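Formate dehydrogenase (Staphylococcus aureus, PDB 6TTB) catalyses the NAD-dependent oxidation of formate, probably passing hydride from formate to the nicotinamide of NAD and releasing carbon dioxide. Local coordinates at residues Asp86-Ile91 and Asn110-Ile115; Glu103-Ala108 and Ala127-His132; His184-Lys189 and Ala208-Thr213. All coordinates share one frame; numbering follows the deposited sequence.

Contacts 1 and 2 belong to one domain and contact 3 to the other, with NAD held in the cleft between the two domains. In contact 1 two neighbouring strands of a parallel sheet pair. Contact 2 lies about 11 Å away, centre to centre, where two short helices associated with that sheet pack together. The two contacts touch through Met87 CE and Ala108 CB, 4.0 Å apart, and helix 102-106 is the connection between the paired strands. Contact 3 sits in the NAD-binding domain, on the opposite side of the chain's centre. Its centre is about 47 Å from that of contact 1 and 48 Å from that of contact 2.

Contact 1. Residues Asp86-Ile91 and Asn110-Ile115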
ATOM      1  N   ASP A  86      -0.163  26.998 -36.400  1.00 26.59           N
ATOM      2  CA  ASP A  86      -1.013  28.083 -35.937  1.00 28.08           C
ATOM      3  C   ASP A  86      -1.347  27.974 -34.453  1.00 30.25           C
ATOM      4  O   ASP A  86      -1.734  28.949 -33.835  1.00 35.56           O
ATOM      5  CB  ASP A  86      -2.202  28.341 -36.859  1.00 28.14           C
ATOM      6  CG  ASP A  86      -2.827  27.075 -37.427  1.00 32.73           C
ATOM      7  OD1 ASP A  86      -2.361  25.972 -37.038  1.00 43.83           O
ATOM      8  OD2 ASP A  86      -3.825  27.197 -38.210  1.00 26.65           O
ATOM      9  N   MET A  87      -1.071  26.851 -33.843  1.00 32.30           N
ATOM     10  CA  MET A  87      -1.347  26.830 -32.423  1.00 30.57           C
ATOM     11  C   MET A  87      -0.586  27.960 -31.714  1.00 29.40           C
ATOM     12  O   MET A  87       0.582  28.200 -31.986  1.00 31.14           O
ATOM     13  CB  MET A  87      -1.016  25.475 -31.823  1.00 28.14           C
ATOM     14  CG  MET A  87       0.419  25.191 -31.744  1.00 27.03           C
ATOM     15  SD  MET A  87       0.717  23.494 -31.097  1.00 28.26           S
ATOM     16  CE  MET A  87       2.410  23.756 -30.590  1.00 32.47           C
ATOM     17  N   ASP A  88      -1.285  28.668 -30.817  1.00 33.64           N
ATOM     18  CA  ASP A  88      -0.712  29.754 -30.017  1.00 35.08           C
ATOM     19  C   ASP A  88      -0.221  29.197 -28.675  1.00 31.71           C
ATOM     20  O   ASP A  88       0.727  29.706 -28.076  1.00 26.68           O
ATOM     21  CB  ASP A  88      -1.771  30.799 -29.704  1.00 37.91           C
ATOM     22  CG  ASP A  88      -1.999  31.777 -30.828  1.00 42.65           C
ATOM     23  OD1 ASP A  88      -2.846  31.481 -31.736  1.00 37.73           O
ATOM     24  OD2 ASP A  88      -1.378  32.828 -30.777  1.00 44.05           O
ATOM     25  N   VAL A  89      -0.898  28.152 -28.205  1.00 25.18           N
ATOM     26  CA  VAL A  89      -0.659  27.593 -26.887  1.00 23.39           C
ATOM     27  C   VAL A  89      -0.972  26.107 -26.951  1.00 25.36           C
ATOM     28  O   VAL A  89      -2.047  25.701 -27.433  1.00 35.85           O
ATOM     29  CB  VAL A  89      -1.542  28.258 -25.806  1.00 19.83           C
ATOM     30  CG1 VAL A  89      -1.411  27.516 -24.494  1.00 17.26           C
ATOM     31  CG2 VAL A  89      -1.262  29.753 -25.629  1.00 15.01           C
ATOM     32  N   ILE A  90      -0.035  25.292 -26.472  1.00 23.62           N
ATOM     33  CA  ILE A  90      -0.292  23.871 -26.397  1.00 22.43           C
ATOM     34  C   ILE A  90      -0.500  23.493 -24.920  1.00 26.59           C
ATOM     35  O   ILE A  90       0.062  24.140 -23.992  1.00 21.82           O
ATOM     36  CB  ILE A  90       0.865  23.094 -27.020  1.00 23.47           C
ATOM     37  CG1 ILE A  90       0.604  21.585 -27.027  1.00 21.96           C
ATOM     38  CG2 ILE A  90       2.200  23.454 -26.333  1.00 24.65           C
ATOM     39  CD1 ILE A  90      -0.366  21.135 -28.118  1.00 20.90           C
ATOM     40  N   ILE A  91      -1.332  22.452 -24.714  1.00 22.41           N
ATOM     41  CA  ILE A  91      -1.649  22.026 -23.369  1.00 20.71           C
ATOM     42  C   ILE A  91      -1.689  20.505 -23.297  1.00 18.43           C
ATOM     43  O   ILE A  91      -2.347  19.864 -24.111  1.00 22.92           O
ATOM     44  CB  ILE A  91      -2.968  22.662 -22.908  1.00 18.08           C
ATOM     45  CG1 ILE A  91      -2.849  24.201 -22.825  1.00 20.95           C
ATOM     46  CG2 ILE A  91      -3.307  22.103 -21.566  1.00 17.59           C
ATOM     47  CD1 ILE A  91      -4.189  24.956 -22.524  1.00 15.67           C
ATOM     48  N   ASN A 110       3.789  30.014 -34.139  1.00 28.78           N
ATOM     49  CA  ASN A 110       2.828  30.869 -33.444  1.00 35.37           C
ATOM     50  C   ASN A 110       2.867  30.647 -31.931  1.00 32.02           C
ATOM     51  O   ASN A 110       2.200  31.342 -31.170  1.00 39.54           O
ATOM     52  CB  ASN A 110       1.448  30.800 -34.082  1.00 38.95           C
ATOM     53  CG  ASN A 110       1.459  31.478 -35.423  1.00 40.41           C
ATOM     54  OD1 ASN A 110       1.091  32.651 -35.531  1.00 30.60           O
ATOM     55  ND2 ASN A 110       2.034  30.804 -36.411  1.00 50.32           N
ATOM     56  N   LEU A 111       3.667  29.690 -31.524  1.00 25.03           N
ATOM     57  CA  LEU A 111       3.454  29.059 -30.245  1.00 23.20           C
ATOM     58  C   LEU A 111       4.220  29.854 -29.175  1.00 21.60           C
ATOM     59  O   LEU A 111       5.333  30.290 -29.375  1.00 20.81           O
ATOM     60  CB  LEU A 111       3.976  27.639 -30.376  1.00 20.79           C
ATOM     61  CG  LEU A 111       4.265  26.945 -29.067  1.00 19.25           C
ATOM     62  CD1 LEU A 111       2.969  26.590 -28.372  1.00 23.44           C
ATOM     63  CD2 LEU A 111       5.094  25.721 -29.316  1.00 17.87           C
ATOM     64  N   LYS A 112       3.587  30.094 -28.066  1.00 21.41           N
ATOM     65  CA  LYS A 112       4.104  31.090 -27.175  1.00 20.09           C
ATOM     66  C   LYS A 112       4.128  30.481 -25.795  1.00 20.00           C
ATOM     67  O   LYS A 112       5.000  30.812 -24.977  1.00 18.88           O
ATOM     68  CB  LYS A 112       3.239  32.348 -27.270  1.00 24.78           C
ATOM     69  CG  LYS A 112       3.264  33.084 -28.621  1.00 24.33           C
ATOM     70  CD  LYS A 112       2.366  34.353 -28.617  1.00 24.31           C
ATOM     71  CE  LYS A 112       0.923  34.149 -29.108  1.00 20.93           C
ATOM     72  NZ  LYS A 112       0.880  33.964 -30.585  1.00 17.40           N
ATOM     73  N   LEU A 113       3.232  29.488 -25.586  1.00 19.08           N
ATOM     74  CA  LEU A 113       3.000  28.971 -24.231  1.00 20.23           C
ATOM     75  C   LEU A 113       2.684  27.481 -24.274  1.00 21.34           C
ATOM     76  O   LEU A 113       1.744  27.016 -24.950  1.00 19.28           O
ATOM     77  CB  LEU A 113       1.907  29.786 -23.513  1.00 14.87           C
ATOM     78  CG  LEU A 113       1.783  29.539 -22.002  1.00 15.43           C
ATOM     79  CD1 LEU A 113       3.111  29.530 -21.296  1.00 11.81           C
ATOM     80  CD2 LEU A 113       0.766  30.509 -21.297  1.00 14.83           C
ATOM     81  N   ALA A 114       3.531  26.733 -23.586  1.00 22.20           N
ATOM     82  CA  ALA A 114       3.279  25.317 -23.397  1.00 21.15           C
ATOM     83  C   ALA A 114       2.896  25.076 -21.943  1.00 20.88           C
ATOM     84  O   ALA A 114       3.719  25.197 -21.031  1.00 18.33           O
ATOM     85  CB  ALA A 114       4.501  24.530 -23.782  1.00 20.61           C
ATOM     86  N   ILE A 115       1.624  24.773 -21.726  1.00 23.14           N
ATOM     87  CA  ILE A 115       1.170  24.545 -20.361  1.00 21.21           C
ATOM     88  C   ILE A 115       1.179  23.047 -20.113  1.00 19.60           C
ATOM     89  O   ILE A 115       0.646  22.286 -20.940  1.00 21.76           O
ATOM     90  CB  ILE A 115      -0.241  25.106 -20.182  1.00 19.75           C
ATOM     91  CG1 ILE A 115      -0.375  26.543 -20.686  1.00 15.60           C
ATOM     92  CG2 ILE A 115      -0.695  24.963 -18.745  1.00 18.73           C
ATOM     93  CD1 ILE A 115      -1.772  26.993 -20.536  1.00 14.74           C
TER
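Ile91 and Ile115 lie side by side and point the same way, their CD1 methyls meeting at 3.7 Å. Two residues earlier Val89 runs alongside Leu113, with Val89 CG2 3.8 Å from Leu113 CB. Its chi1 of 172° sets CG1 beside the carbonyl carbon, toward Ile115 CD1, and CG2 beside the backbone N, next to Leu113. These four branched, apolar side chains share one face of the sheet, where Phe347 of helix 330-348 packs on Val89 and Leu113, and Ile343 and Leu344 on Ile115. On the other face Ile90 places CG2 3.6 Å from the CB of Ala114, the small residue allowing a close fit. The two strands and helix 102-106 make a beta-alpha-beta crossover in a domain built on a five-stranded parallel sheet, of the kind that accompanies the NAD-binding domain in D-2-hydroxyacid dehydrogenases. Ile90 straddles Ala114, as in a parallel ladder: its N donates to Leu113 O (2.9 Å) and its O accepts from Ile115 N (2.8 Å, 164° at the hydrogen). Ahead of the strands Met87, extended beyond CG, lies alongside Leu111, its CE 3.6 Å from Leu111 CD2; flexible Met87 also reaches Met100. Polar groups take over at the partly exposed start. Asp88 and Lys112 form a salt bridge in which NZ meets OD2 on its anti side, 25° out of the carboxylate plane. Lys112 NZ also donates to Asn110 O at 3.0 Å, and bends in the lysine chain at its last two torsions bring it there. Asp88 OD1 accepts from Lys34 N on strand 34-38.

Contact 2. Residues Glu103-Ala108 and Ala127-His132; sequences ERIEKA and AAASEH
Ile105 and Ala129 mark the nearest approach of the two backbones, their CA atoms 7.0 Å apart. Each segment takes in the C-terminal part of a short helix, 102-106 or 126-131, and the residues that follow. Both helices flank the parallel sheet that includes strands 89-92 and 113-116, and alanines on helix 126-131 suit so close a pairing. Buried Ile105 rests its CD1 against helix 126-131 where the two alanines meet, 3.8 Å from Ala128 CB and 4.1 Å from Ala129 CB. Its other branch, CG2, lies over one face of the His132 ring in a CH-pi contact, 3.7 Å from the centroid and 16° off the ring normal. The beta-branched isoleucine can thus serve two partners at once. His132 is held in place from its own helix. His132 ND1 donates to Ala128 O at 3.1 Å; the oxygen lies nearly in the ring plane, while the nitrogen stands above the carbonyl plane. The same oxygen also accepts from His132 N. Glu106 crosses the imidazole at about a right angle, its CG 3.4 Å from His132 NE2. The ND1 bond places a proton there but leaves the ring's charge open; Glu106 OE2, 4.3 Å from His132 NE2, might modestly favour a second proton, an effect weakened by solvent. Arg102, in a salt bridge with Glu131 and a long, weak ion pair with Glu106, probably eases the repulsion between these two acids.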
ATOM      1  N   GLU A 103      11.900  19.372 -33.230  1.00 30.10           N
ATOM      2  CA  GLU A 103      11.333  19.166 -34.561  1.00 27.96           C
ATOM      3  C   GLU A 103       9.995  19.880 -34.600  1.00 31.21           C
ATOM      4  O   GLU A 103       9.827  20.819 -35.364  1.00 36.41           O
ATOM      5  CB  GLU A 103      11.244  17.672 -34.931  1.00 23.95           C
ATOM      6  N   ARG A 104       9.117  19.561 -33.631  1.00 31.86           N
ATOM      7  CA  ARG A 104       7.765  20.114 -33.622  1.00 27.66           C
ATOM      8  C   ARG A 104       7.752  21.630 -33.330  1.00 24.50           C
ATOM      9  O   ARG A 104       6.878  22.335 -33.790  1.00 27.71           O
ATOM     10  CB  ARG A 104       6.900  19.358 -32.626  1.00 23.65           C
ATOM     11  CG  ARG A 104       5.793  18.532 -33.243  1.00 22.10           C
ATOM     12  CD  ARG A 104       5.556  17.505 -32.171  1.00 27.19           C
ATOM     13  NE  ARG A 104       4.419  16.658 -32.415  1.00 39.27           N
ATOM     14  CZ  ARG A 104       4.498  15.335 -32.497  1.00 36.98           C
ATOM     15  NH1 ARG A 104       5.674  14.764 -32.365  1.00 25.99           N
ATOM     16  NH2 ARG A 104       3.418  14.605 -32.777  1.00 39.54           N
ATOM     17  N   ILE A 105       8.696  22.121 -32.530  1.00 24.78           N
ATOM     18  CA  ILE A 105       8.666  23.501 -32.077  1.00 24.35           C
ATOM     19  C   ILE A 105       8.948  24.413 -33.257  1.00 26.02           C
ATOM     20  O   ILE A 105       8.280  25.440 -33.419  1.00 26.87           O
ATOM     21  CB  ILE A 105       9.696  23.732 -30.961  1.00 27.19           C
ATOM     22  CG1 ILE A 105       9.101  23.445 -29.568  1.00 22.28           C
ATOM     23  CG2 ILE A 105      10.290  25.151 -31.062  1.00 27.04           C
ATOM     24  CD1 ILE A 105      10.158  23.266 -28.500  1.00 22.53           C
ATOM     25  N   GLU A 106       9.926  23.992 -34.076  1.00 23.72           N
ATOM     26  CA  GLU A 106      10.393  24.738 -35.224  1.00 26.61           C
ATOM     27  C   GLU A 106       9.278  24.935 -36.226  1.00 25.55           C
ATOM     28  O   GLU A 106       9.232  25.974 -36.848  1.00 26.40           O
ATOM     29  CB  GLU A 106      11.617  24.076 -35.817  1.00 25.68           C
ATOM     30  CG  GLU A 106      12.851  24.616 -35.150  1.00 32.45           C
ATOM     31  CD  GLU A 106      14.039  23.699 -35.249  1.00 45.42           C
ATOM     32  OE1 GLU A 106      13.907  22.669 -36.026  1.00 42.44           O
ATOM     33  OE2 GLU A 106      15.137  24.019 -34.563  1.00 37.59           O
ATOM     34  N   LYS A 107       8.380  23.949 -36.314  1.00 27.31           N
ATOM     35  CA  LYS A 107       7.148  23.979 -37.102  1.00 31.80           C
ATOM     36  C   LYS A 107       6.067  24.901 -36.503  1.00 31.96           C
ATOM     37  O   LYS A 107       5.044  25.124 -37.145  1.00 26.89           O
ATOM     38  CB  LYS A 107       6.550  22.571 -37.197  1.00 27.82           C
ATOM     39  CG  LYS A 107       6.562  21.929 -38.581  1.00 28.58           C
ATOM     40  CD  LYS A 107       7.698  20.921 -38.803  1.00 34.98           C
ATOM     41  CE  LYS A 107       7.313  19.687 -39.612  1.00 35.29           C
ATOM     42  NZ  LYS A 107       6.677  18.628 -38.775  1.00 31.53           N
ATOM     43  N   ALA A 108       6.255  25.395 -35.266  1.00 30.85           N
ATOM     44  CA  ALA A 108       5.177  26.141 -34.615  1.00 26.12           C
ATOM     45  C   ALA A 108       5.567  27.613 -34.413  1.00 27.15           C
ATOM     46  O   ALA A 108       5.745  28.100 -33.297  1.00 22.74           O
ATOM     47  CB  ALA A 108       4.777  25.487 -33.328  1.00 26.39           C
ATOM     48  N   ALA A 127      15.412  23.460 -23.898  1.00 31.78           N
ATOM     49  CA  ALA A 127      16.449  24.110 -24.682  1.00 25.07           C
ATOM     50  C   ALA A 127      15.820  24.841 -25.880  1.00 25.70           C
ATOM     51  O   ALA A 127      15.841  26.056 -25.863  1.00 24.86           O
ATOM     52  CB  ALA A 127      17.485  23.073 -25.104  1.00 28.69           C
ATOM     53  N   ALA A 128      15.130  24.100 -26.822  1.00 22.74           N
ATOM     54  CA  ALA A 128      14.476  24.714 -28.005  1.00 23.15           C
ATOM     55  C   ALA A 128      13.371  25.697 -27.624  1.00 24.58           C
ATOM     56  O   ALA A 128      13.312  26.780 -28.152  1.00 28.16           O
ATOM     57  CB  ALA A 128      13.939  23.699 -28.972  1.00 23.66           C
ATOM     58  N   ALA A 129      12.448  25.283 -26.769  1.00 26.64           N
ATOM     59  CA  ALA A 129      11.447  26.207 -26.235  1.00 31.14           C
ATOM     60  C   ALA A 129      12.109  27.518 -25.795  1.00 28.94           C
ATOM     61  O   ALA A 129      11.659  28.602 -26.167  1.00 28.32           O
ATOM     62  CB  ALA A 129      10.624  25.565 -25.118  1.00 28.66           C
ATOM     63  N   SER A 130      13.207  27.415 -25.046  1.00 25.82           N
ATOM     64  CA  SER A 130      13.963  28.607 -24.694  1.00 30.24           C
ATOM     65  C   SER A 130      14.398  29.438 -25.927  1.00 30.46           C
ATOM     66  O   SER A 130      14.244  30.661 -25.948  1.00 32.56           O
ATOM     67  CB  SER A 130      15.084  28.304 -23.848  1.00 23.59           C
ATOM     68  OG  SER A 130      15.501  29.525 -23.303  1.00 30.59           O
ATOM     69  N   GLU A 131      14.971  28.767 -26.925  1.00 25.64           N
ATOM     70  CA  GLU A 131      15.630  29.432 -28.031  1.00 28.52           C
ATOM     71  C   GLU A 131      14.603  30.115 -28.942  1.00 31.27           C
ATOM     72  O   GLU A 131      14.940  31.054 -29.639  1.00 31.86           O
ATOM     73  CB  GLU A 131      16.430  28.428 -28.849  1.00 31.33           C
ATOM     74  CG  GLU A 131      17.517  27.694 -28.077  1.00 35.01           C
ATOM     75  CD  GLU A 131      18.153  26.563 -28.911  1.00 45.25           C
ATOM     76  OE1 GLU A 131      19.313  26.099 -28.543  1.00 40.93           O
ATOM     77  OE2 GLU A 131      17.521  26.164 -29.991  1.00 33.36           O
ATOM     78  N   HIS A 132      13.356  29.609 -28.949  1.00 30.72           N
ATOM     79  CA  HIS A 132      12.259  30.146 -29.754  1.00 23.42           C
ATOM     80  C   HIS A 132      11.401  31.071 -28.898  1.00 23.40           C
ATOM     81  O   HIS A 132      10.354  31.536 -29.328  1.00 24.78           O
ATOM     82  CB  HIS A 132      11.409  28.978 -30.298  1.00 23.53           C
ATOM     83  CG  HIS A 132      12.093  28.255 -31.397  1.00 28.72           C
ATOM     84  ND1 HIS A 132      13.185  27.446 -31.171  1.00 30.41           N
ATOM     85  CD2 HIS A 132      11.963  28.346 -32.741  1.00 27.88           C
ATOM     86  CE1 HIS A 132      13.648  27.007 -32.320  1.00 33.75           C
ATOM     87  NE2 HIS A 132      12.896  27.521 -33.302  1.00 31.26           N
TER

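Contact 3. Residues His184-Lys189 and Ala208-Thr213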
ATOM      1  N   HIS A 184       6.372  -8.008   5.933  1.00 17.84           N
ATOM      2  CA  HIS A 184       7.077  -7.241   6.926  1.00 18.37           C
ATOM      3  C   HIS A 184       6.096  -6.211   7.432  1.00 20.16           C
ATOM      4  O   HIS A 184       5.220  -5.801   6.694  1.00 17.89           O
ATOM      5  CB  HIS A 184       8.230  -6.467   6.284  1.00 22.10           C
ATOM      6  CG  HIS A 184       9.406  -7.322   5.907  1.00 31.76           C
ATOM      7  ND1 HIS A 184      10.523  -7.497   6.753  1.00 33.18           N
ATOM      8  CD2 HIS A 184       9.671  -8.053   4.801  1.00 30.05           C
ATOM      9  CE1 HIS A 184      11.395  -8.279   6.153  1.00 28.87           C
ATOM     10  NE2 HIS A 184      10.893  -8.660   5.003  1.00 32.14           N
ATOM     11  N   GLU A 185       6.185  -5.899   8.714  1.00 22.13           N
ATOM     12  CA  GLU A 185       5.645  -4.678   9.239  1.00 26.07           C
ATOM     13  C   GLU A 185       6.447  -3.510   8.685  1.00 29.02           C
ATOM     14  O   GLU A 185       7.671  -3.571   8.607  1.00 37.50           O
ATOM     15  CB  GLU A 185       5.799  -4.729  10.747  1.00 29.28           C
ATOM     16  CG  GLU A 185       5.118  -5.927  11.330  1.00 37.07           C
ATOM     17  CD  GLU A 185       4.790  -5.756  12.787  1.00 41.55           C
ATOM     18  OE1 GLU A 185       3.645  -6.038  13.140  1.00 51.08           O
ATOM     19  OE2 GLU A 185       5.684  -5.314  13.556  1.00 38.63           O
ATOM     20  N   LEU A 186       5.765  -2.414   8.411  1.00 24.15           N
ATOM     21  CA  LEU A 186       6.472  -1.209   8.082  1.00 22.92           C
ATOM     22  C   LEU A 186       7.155  -0.663   9.344  1.00 30.27           C
ATOM     23  O   LEU A 186       8.188   0.043   9.288  1.00 30.83           O
ATOM     24  CB  LEU A 186       5.469  -0.214   7.521  1.00 20.20           C
ATOM     25  CG  LEU A 186       6.075   1.153   7.279  1.00 20.55           C
ATOM     26  CD1 LEU A 186       7.224   1.024   6.283  1.00 20.03           C
ATOM     27  CD2 LEU A 186       5.046   2.151   6.792  1.00 17.52           C
ATOM     28  N   GLN A 187       6.538  -0.923  10.495  1.00 30.35           N
ATOM     29  CA  GLN A 187       7.034  -0.322  11.724  1.00 26.78           C
ATOM     30  C   GLN A 187       8.489  -0.797  12.007  1.00 25.87           C
ATOM     31  O   GLN A 187       8.862  -1.933  11.709  1.00 19.60           O
ATOM     32  CB  GLN A 187       6.066  -0.661  12.826  1.00 23.03           C
ATOM     33  CG  GLN A 187       6.593  -0.391  14.205  1.00 27.51           C
ATOM     34  CD  GLN A 187       5.820  -1.207  15.209  1.00 27.35           C
ATOM     35  OE1 GLN A 187       5.441  -0.710  16.244  1.00 29.76           O
ATOM     36  NE2 GLN A 187       5.496  -2.444  14.853  1.00 24.09           N
ATOM     37  N   HIS A 188       9.304   0.121  12.553  1.00 24.28           N
ATOM     38  CA  HIS A 188      10.688  -0.114  12.951  1.00 23.12           C
ATOM     39  C   HIS A 188      11.646  -0.133  11.755  1.00 22.24           C
ATOM     40  O   HIS A 188      12.830  -0.274  11.943  1.00 21.38           O
ATOM     41  CB  HIS A 188      10.830  -1.365  13.859  1.00 32.55           C
ATOM     42  CG  HIS A 188      10.163  -1.275  15.211  1.00 29.71           C
ATOM     43  ND1 HIS A 188      10.455  -0.262  16.148  1.00 34.83           N
ATOM     44  CD2 HIS A 188       9.170  -2.000  15.756  1.00 26.22           C
ATOM     45  CE1 HIS A 188       9.682  -0.405  17.218  1.00 30.90           C
ATOM     46  NE2 HIS A 188       8.848  -1.432  16.979  1.00 34.69           N
ATOM     47  N   LYS A 189      11.144   0.036  10.523  1.00 20.59           N
ATOM     48  CA  LYS A 189      12.024   0.043   9.374  1.00 18.44           C
ATOM     49  C   LYS A 189      12.633   1.431   9.223  1.00 21.04           C
ATOM     50  O   LYS A 189      12.053   2.441   9.694  1.00 18.72           O
ATOM     51  CB  LYS A 189      11.254  -0.306   8.104  1.00 24.11           C
ATOM     52  CG  LYS A 189      10.492  -1.631   8.131  1.00 23.43           C
ATOM     53  CD  LYS A 189      11.259  -2.757   7.514  1.00 23.81           C
ATOM     54  CE  LYS A 189      10.795  -4.111   8.003  1.00 25.27           C
ATOM     55  NZ  LYS A 189      10.277  -3.974   9.374  1.00 27.85           N
ATOM     56  N   ALA A 208       5.559   9.495   9.748  1.00 18.66           N
ATOM     57  CA  ALA A 208       6.153   9.577  11.090  1.00 20.00           C
ATOM     58  C   ALA A 208       5.385   8.688  12.057  1.00 20.75           C
ATOM     59  O   ALA A 208       5.975   7.933  12.843  1.00 23.31           O
ATOM     60  CB  ALA A 208       6.234  11.004  11.598  1.00 17.26           C
ATOM     61  N   PRO A 209       4.051   8.735  12.019  1.00 18.59           N
ATOM     62  CA  PRO A 209       3.253   7.996  12.968  1.00 20.07           C
ATOM     63  C   PRO A 209       3.247   6.488  12.786  1.00 24.85           C
ATOM     64  O   PRO A 209       2.459   5.806  13.437  1.00 34.80           O
ATOM     65  CB  PRO A 209       1.832   8.524  12.823  1.00 19.03           C
ATOM     66  CG  PRO A 209       1.898   9.622  11.760  1.00 21.12           C
ATOM     67  CD  PRO A 209       3.275   9.566  11.121  1.00 18.45           C
ATOM     68  N   PHE A 210       4.141   5.947  11.972  1.00 22.40           N
ATOM     69  CA  PHE A 210       4.091   4.505  11.759  1.00 24.17           C
ATOM     70  C   PHE A 210       5.267   3.852  12.442  1.00 25.01           C
ATOM     71  O   PHE A 210       5.434   2.629  12.354  1.00 21.03           O
ATOM     72  CB  PHE A 210       4.247   4.174  10.293  1.00 24.08           C
ATOM     73  CG  PHE A 210       2.976   4.166   9.517  1.00 23.80           C
ATOM     74  CD1 PHE A 210       2.203   3.010   9.438  1.00 27.93           C
ATOM     75  CD2 PHE A 210       2.548   5.306   8.853  1.00 22.08           C
ATOM     76  CE1 PHE A 210       1.005   3.006   8.720  1.00 30.60           C
ATOM     77  CE2 PHE A 210       1.353   5.313   8.136  1.00 21.14           C
ATOM     78  CZ  PHE A 210       0.603   4.156   8.033  1.00 28.61           C
ATOM     79  N   ASN A 211       6.114   4.701  13.036  1.00 25.42           N
ATOM     80  CA  ASN A 211       7.102   4.249  13.993  1.00 27.67           C
ATOM     81  C   ASN A 211       8.227   3.522  13.267  1.00 27.95           C
ATOM     82  O   ASN A 211       8.398   2.301  13.347  1.00 27.96           O
ATOM     83  CB  ASN A 211       6.507   3.416  15.121  1.00 29.82           C
ATOM     84  CG  ASN A 211       7.457   3.369  16.285  1.00 33.66           C
ATOM     85  OD1 ASN A 211       7.655   2.300  16.881  1.00 35.55           O
ATOM     86  ND2 ASN A 211       8.073   4.519  16.596  1.00 29.87           N
ATOM     87  N   VAL A 212       9.121   4.333  12.780  1.00 27.35           N
ATOM     88  CA  VAL A 212       9.923   4.079  11.616  1.00 28.69           C
ATOM     89  C   VAL A 212      11.021   5.137  11.730  1.00 24.62           C
ATOM     90  O   VAL A 212      10.738   6.215  12.204  1.00 31.57           O
ATOM     91  CB  VAL A 212       9.007   4.244  10.348  1.00 28.84           C
ATOM     92  CG1 VAL A 212       9.287   5.464   9.506  1.00 22.02           C
ATOM     93  CG2 VAL A 212       8.882   2.983   9.503  1.00 26.61           C
ATOM     94  N   THR A 213      12.269   4.787  11.476  1.00 20.27           N
ATOM     95  CA  THR A 213      13.280   5.816  11.391  1.00 21.86           C
ATOM     96  C   THR A 213      13.317   6.423   9.983  1.00 22.32           C
ATOM     97  O   THR A 213      13.425   5.685   9.004  1.00 22.69           O
ATOM     98  CB  THR A 213      14.644   5.273  11.788  1.00 21.52           C
ATOM     99  OG1 THR A 213      14.510   5.052  13.183  1.00 24.08           O
ATOM    100  CG2 THR A 213      15.740   6.278  11.548  1.00 19.43           C
TER
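Lys189 O accepts from Thr213 N at 3.0 Å. This bond lies where two loops of the Rossmann-type NAD-binding domain enter neighbouring parallel strands, 190-194 and 213-217, which are joined through helix 198-207. Residues Leu186 to Lys189 form a type II beta turn, with His188 at the position of positive phi (77°). The turn brings His188 N to Asn211 O, though the modelled length is doubtfully short. On the side facing helix 144-160, apolar Leu186 crosses Phe210 at about a right angle and sets CD2 over one face of the ring, 4.0 Å from Phe210 CG. Val212 CG2 joins this apolar patch, 4.0 Å from Leu186 CG, and Leu156 and Leu159 of that helix also pack on Leu186. Lys189 NZ turns back to Glu185 O at 2.7 Å and makes a salt bridge to Glu331 of the second subunit, so a long basic chain ties the turn to the dimer interface. Polar side chains suit the more exposed part of the contact. Gln187 stays extended, its CG 3.4 Å above the plane of the His188 ring. Asn211 carries CG anti to its backbone N (chi1 -161°), which brings the amide beside the imidazole, the planes 69° apart, with Asn211 OD1 3.4 Å from His188 CE1.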